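Local coordinates for protein CaaX farnesyltransferase beta subunit Ram1 (Aspergillus fumigatus, PDB 4L9P) that probably catalyses, together with an alpha subunit, the transfer of a farnesyl group from farnesyl diphosphate to the cysteine of a C-terminal CaaX sequence, using zinc, at residues Leu263-Leu268 against Asp507-Phe512; Leu322-Arg327 against Asp459-Ala464. All blocks are in the same frame, centred on the assembly; numbering follows the deposited sequence. Where two conformers were deposited one is given.

Contact 1. Residues Leu263-Leu268 against Asp507-Phe512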
# COMPACT_ATOMS: atom_id res chain seq x y z
N LEU B 263 -15.71 -12.16 0.16
CA LEU B 263 -15.46 -13.60 0.25
C LEU B 263 -16.49 -14.32 1.16
O LEU B 263 -16.70 -15.51 0.98
CB LEU B 263 -14.04 -13.89 0.77
CG LEU B 263 -12.98 -13.50 -0.25
CD1 LEU B 263 -11.56 -13.69 0.42
CD2 LEU B 263 -13.04 -14.35 -1.51
N LEU B 264 -17.09 -13.63 2.13
CA LEU B 264 -18.09 -14.21 3.03
C LEU B 264 -19.53 -13.98 2.51
O LEU B 264 -20.49 -14.34 3.19
CB LEU B 264 -17.95 -13.61 4.43
CG LEU B 264 -16.58 -13.87 5.11
CD1 LEU B 264 -16.69 -13.28 6.52
CD2 LEU B 264 -16.08 -15.32 5.11
N ASP B 265 -19.67 -13.39 1.32
CA ASP B 265 -20.97 -13.03 0.72
C ASP B 265 -21.86 -12.33 1.78
O ASP B 265 -23.01 -12.74 2.03
CB ASP B 265 -21.67 -14.27 0.17
CG ASP B 265 -22.95 -13.91 -0.61
OD1 ASP B 265 -22.94 -12.80 -1.23
OD2 ASP B 265 -23.98 -14.68 -0.54
N LEU B 266 -21.34 -11.29 2.41
CA LEU B 266 -22.17 -10.59 3.37
C LEU B 266 -23.20 -9.73 2.66
O LEU B 266 -23.02 -9.35 1.50
CB LEU B 266 -21.31 -9.65 4.24
CG LEU B 266 -20.21 -10.38 5.03
CD1 LEU B 266 -19.44 -9.40 5.92
CD2 LEU B 266 -20.76 -11.58 5.86
N PRO B 267 -24.30 -9.40 3.34
CA PRO B 267 -25.26 -8.52 2.68
C PRO B 267 -24.66 -7.16 2.34
O PRO B 267 -23.90 -6.59 3.13
CB PRO B 267 -26.37 -8.35 3.75
CG PRO B 267 -26.26 -9.54 4.62
CD PRO B 267 -24.74 -9.83 4.68
N LEU B 268 -25.00 -6.65 1.17
CA LEU B 268 -24.59 -5.32 0.74
C LEU B 268 -25.14 -4.20 1.61
O LEU B 268 -24.44 -3.18 1.84
CB LEU B 268 -25.02 -5.16 -0.72
CG LEU B 268 -24.82 -3.82 -1.35
CD1 LEU B 268 -23.34 -3.50 -1.39
CD2 LEU B 268 -25.41 -3.84 -2.82
N ASP B 507 -13.97 -21.10 -4.01
CA ASP B 507 -14.63 -22.09 -3.18
C ASP B 507 -15.27 -21.45 -1.95
O ASP B 507 -16.39 -21.82 -1.55
CB ASP B 507 -13.64 -23.15 -2.70
CG ASP B 507 -13.30 -24.19 -3.76
OD1 ASP B 507 -13.95 -24.22 -4.83
OD2 ASP B 507 -12.33 -24.93 -3.49
N ILE B 508 -14.58 -20.49 -1.30
CA ILE B 508 -15.17 -19.89 -0.13
C ILE B 508 -16.37 -19.03 -0.50
O ILE B 508 -17.39 -19.10 0.19
CB ILE B 508 -14.11 -19.14 0.70
CG1 ILE B 508 -14.70 -18.80 2.10
CG2 ILE B 508 -13.62 -17.86 -0.03
CD1 ILE B 508 -13.61 -18.26 3.10
N ARG B 509 -16.26 -18.25 -1.55
CA ARG B 509 -17.39 -17.39 -1.97
C ARG B 509 -18.62 -18.25 -2.31
O ARG B 509 -19.74 -17.94 -1.89
CB ARG B 509 -16.99 -16.56 -3.21
CG ARG B 509 -18.14 -15.82 -3.88
CD ARG B 509 -18.77 -14.72 -3.01
NE ARG B 509 -19.85 -14.12 -3.74
CZ ARG B 509 -20.31 -12.88 -3.59
NH1 ARG B 509 -19.77 -12.04 -2.70
NH2 ARG B 509 -21.34 -12.47 -4.36
N VAL B 510 -18.40 -19.33 -3.07
CA VAL B 510 -19.53 -20.14 -3.50
C VAL B 510 -20.14 -20.86 -2.31
O VAL B 510 -21.38 -20.95 -2.22
CB VAL B 510 -19.08 -21.14 -4.59
CG1 VAL B 510 -20.20 -22.20 -4.85
CG2 VAL B 510 -18.74 -20.40 -5.88
N TRP B 511 -19.32 -21.32 -1.38
CA TRP B 511 -19.86 -21.96 -0.18
C TRP B 511 -20.77 -20.99 0.58
O TRP B 511 -21.90 -21.35 0.99
CB TRP B 511 -18.76 -22.50 0.75
CG TRP B 511 -19.30 -23.36 1.90
CD1 TRP B 511 -19.60 -24.72 1.84
CD2 TRP B 511 -19.63 -22.95 3.25
NE1 TRP B 511 -20.05 -25.16 3.06
CE2 TRP B 511 -20.11 -24.10 3.93
CE3 TRP B 511 -19.57 -21.74 3.93
CZ2 TRP B 511 -20.51 -24.06 5.27
CZ3 TRP B 511 -19.98 -21.70 5.26
CH2 TRP B 511 -20.44 -22.84 5.92
N PHE B 512 -20.27 -19.77 0.76
CA PHE B 512 -21.08 -18.81 1.50
C PHE B 512 -22.33 -18.37 0.75
O PHE B 512 -23.38 -18.18 1.39
CB PHE B 512 -20.24 -17.61 1.96
CG PHE B 512 -19.46 -17.90 3.21
CD1 PHE B 512 -20.10 -18.02 4.41
CD2 PHE B 512 -18.10 -18.10 3.17
CE1 PHE B 512 -19.39 -18.34 5.58
CE2 PHE B 512 -17.40 -18.44 4.34
CZ PHE B 512 -18.05 -18.52 5.54
O HOH W 1 -24.95 -15.93 1.50
O HOH W 2 -20.98 -9.82 -0.42
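Leu-263, Leu-264 and Asp-265 form the Schellman motif that ends helix 251-263 in the alpha-alpha toroid, and this end rests on Ile-508, Arg-509 and Phe-512 of helix 502-513 near the C-terminus. Asp-265 takes positive phi (46°), turning the chain out of the helix. Leu-264 lies alongside Phe-512, both side chains pointing the same way: its CD2 reaches Phe-512 CE2 at 3.5 Å, and its CA stands over the ring off-centre, in a CH-pi contact 4.3 Å from the Phe-512 centroid. Leu-263 crosses Ile-508 at about a right angle, CD2 meeting the Ile-508 CG2 methyl at 3.9 Å. Leu-263 O is buried without a hydrogen-bond partner; Arg-509 CA offers it a CA-H...O contact of 3.6 Å.

Asp-265 directs CG anti to its N (chi1 -173°), which places OD1 over one face of the Arg-509 guanidinium, toward its rim. This salt bridge, OD1 to Arg-509 NH2 at 3.5 Å, is therefore purely electrostatic, since the N-H groups point elsewhere: NE to Glu-513, NH1 to Ala-262 O and NH2 to Ser-456 OG. Lys-458 pairs with Asp-265 OD2. A water bonds Asp-265 OD2 and Phe-512 O, though it has more acceptors near it than protons to give. Another donates to Leu-266 O at 2.8 Å and accepts a weak bond from Arg-509 NH1 at 3.4 Å.

Contact 2. Residues Leu322-Arg327 against Asp459-Ala464; sequences LCLLGR and DDFSSA
Leu-324 and Phe-461 pass each other at a slant, with Leu-324 CB lying in the plane of the phenyl ring at its edge, 3.9 Å from Phe-461 CD1. With CG anti to its carbonyl carbon (chi1 -73°), Leu-324 brings CD2 over to Ala-464, where it meets the CB methyl at 3.7 Å; Ala-464 CB points at the opposing segment and also lies near Cys-323 O. The backbone oxygen of Leu-324 approaches the same ring obliquely. Its distance to Phe-461 CD1, 2.9 Å, is unusually short for carbon against oxygen and may reflect strain or local coordinate error. Met-258 of helix 251-263 touches both Leu-324 and Phe-461, so the pair is wedged against a neighbouring helix of the alpha-alpha toroid.

Here the chain leaves helix 312-323 and turns toward helix 328-335: Gly-326, with phi 173°, is the first residue to abandon helical angles, and Arg-327 is the N-cap of the next helix. The opposing segment belongs to the loop joining strands 446-449 and 468-471, and opens with a type I beta turn from Asp-459 to Ser-462.

The CA-CB bond of Ser-463 points toward residues 322-327. Its hydroxyl, anti to the backbone N (chi1 178°), approaches Arg-327 CA at 3.5 Å, while CB sits 3.7 Å from Gly-326 O. Cys-323 O accepts hydrogen bonds from two waters. One is also hydrogen-bonded to Ser-463 OG (2.9 Å); the other accepts from Ala-464 N at 3.0 Å.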
# COMPACT_ATOMS: atom_id res chain seq x y z
N LEU B 322 -11.58 -0.93 -5.99
CA LEU B 322 -12.45 -0.47 -7.11
C LEU B 322 -12.88 -1.66 -7.96
O LEU B 322 -14.05 -1.72 -8.39
CB LEU B 322 -11.71 0.53 -8.02
CG LEU B 322 -11.61 1.93 -7.41
CD1 LEU B 322 -10.75 2.76 -8.35
CD2 LEU B 322 -12.96 2.62 -7.20
N CYS B 323 -11.98 -2.63 -8.16
CA CYS B 323 -12.33 -3.80 -8.95
C CYS B 323 -13.27 -4.77 -8.23
O CYS B 323 -13.76 -5.72 -8.87
CB CYS B 323 -11.03 -4.52 -9.43
SG CYS B 323 -10.14 -3.44 -10.65
N LEU B 324 -13.50 -4.61 -6.92
CA LEU B 324 -14.60 -5.32 -6.26
C LEU B 324 -15.97 -4.67 -6.49
O LEU B 324 -17.03 -5.23 -6.11
CB LEU B 324 -14.34 -5.32 -4.73
CG LEU B 324 -13.24 -6.24 -4.28
CD1 LEU B 324 -13.02 -6.01 -2.81
CD2 LEU B 324 -13.65 -7.70 -4.49
N LEU B 325 -15.98 -3.49 -7.09
CA LEU B 325 -17.22 -2.74 -7.28
C LEU B 325 -17.85 -2.86 -8.67
O LEU B 325 -19.01 -2.48 -8.86
CB LEU B 325 -17.03 -1.25 -6.96
CG LEU B 325 -16.38 -1.02 -5.59
CD1 LEU B 325 -16.16 0.50 -5.38
CD2 LEU B 325 -17.19 -1.63 -4.45
N GLY B 326 -17.08 -3.32 -9.64
CA GLY B 326 -17.60 -3.48 -11.00
C GLY B 326 -16.45 -3.85 -11.91
O GLY B 326 -15.36 -4.21 -11.41
N ARG B 327 -16.69 -3.82 -13.22
CA ARG B 327 -15.64 -4.22 -14.16
C ARG B 327 -14.53 -3.18 -14.15
O ARG B 327 -14.79 -1.98 -14.08
CB ARG B 327 -16.25 -4.29 -15.56
CG ARG B 327 -17.23 -5.44 -15.66
CD ARG B 327 -17.79 -5.54 -17.05
NE ARG B 327 -18.46 -6.84 -17.24
CZ ARG B 327 -18.74 -7.40 -18.44
NH1 ARG B 327 -18.46 -6.78 -19.59
NH2 ARG B 327 -19.35 -8.58 -18.50
N ASP B 459 -24.80 -10.40 -8.66
CA ASP B 459 -24.23 -9.31 -9.46
C ASP B 459 -23.10 -8.47 -8.80
O ASP B 459 -22.22 -8.03 -9.48
CB ASP B 459 -25.31 -8.30 -9.90
CG ASP B 459 -26.28 -8.88 -10.90
OD1 ASP B 459 -26.05 -9.99 -11.42
OD2 ASP B 459 -27.26 -8.09 -11.16
N ASP B 460 -23.18 -8.21 -7.49
CA ASP B 460 -22.35 -7.16 -6.82
C ASP B 460 -20.83 -7.09 -7.14
O ASP B 460 -20.23 -6.02 -7.46
CB ASP B 460 -22.46 -7.39 -5.30
CG ASP B 460 -23.73 -7.98 -4.95
OD1 ASP B 460 -24.63 -7.06 -4.90
OD2 ASP B 460 -23.77 -9.29 -4.83
N PHE B 461 -20.23 -8.26 -6.95
CA PHE B 461 -18.83 -8.51 -7.07
C PHE B 461 -18.65 -9.45 -8.26
O PHE B 461 -17.68 -10.19 -8.28
CB PHE B 461 -18.36 -9.23 -5.80
CG PHE B 461 -18.55 -8.42 -4.53
CD1 PHE B 461 -17.67 -7.37 -4.21
CD2 PHE B 461 -19.52 -8.74 -3.64
CE1 PHE B 461 -17.83 -6.60 -3.01
CE2 PHE B 461 -19.73 -7.96 -2.45
CZ PHE B 461 -18.85 -6.93 -2.09
N SER B 462 -19.53 -9.42 -9.26
CA SER B 462 -19.45 -10.46 -10.29
C SER B 462 -18.12 -10.43 -11.05
O SER B 462 -17.51 -11.49 -11.29
CB SER B 462 -20.66 -10.39 -11.23
OG SER B 462 -20.63 -11.39 -12.21
N SER B 463 -17.65 -9.24 -11.38
CA SER B 463 -16.41 -9.14 -12.12
C SER B 463 -15.24 -9.68 -11.30
O SER B 463 -14.34 -10.35 -11.82
CB SER B 463 -16.19 -7.67 -12.51
OG SER B 463 -14.96 -7.51 -13.20
N ALA B 464 -15.25 -9.41 -10.00
CA ALA B 464 -14.14 -9.88 -9.14
C ALA B 464 -14.01 -11.37 -9.15
O ALA B 464 -12.92 -11.88 -8.93
CB ALA B 464 -14.36 -9.42 -7.68
O HOH W 3 -12.84 -7.14 -11.25
O HOH W 4 -16.50 -6.89 -9.06

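Overall arrangement
Contact 2 is nested along the chain inside the loop that contact 1 closes, and their centres lie about 13 Å apart on the same side of the chain's centre. They touch where Arg-509 NH1 lies 3.4 Å from Phe-461 CD2, so the Arg-509 side chain of contact 1 also packs on the Phe-461 ring of contact 2. Each involves the C-terminal end of a helix that also lines the isoprenoid pocket: helix 251-263 carries Arg-252, Tyr-255 and Cys-256, and helix 312-323 carries Ala-313, Tyr-314 and Cys-317. The side chains of Leu-263 and Leu-324 remain about 12 Å and 11 Å from the bound farnesyl analogue, and neither contact includes the zinc ligands Asp-365, Cys-367 and His-433.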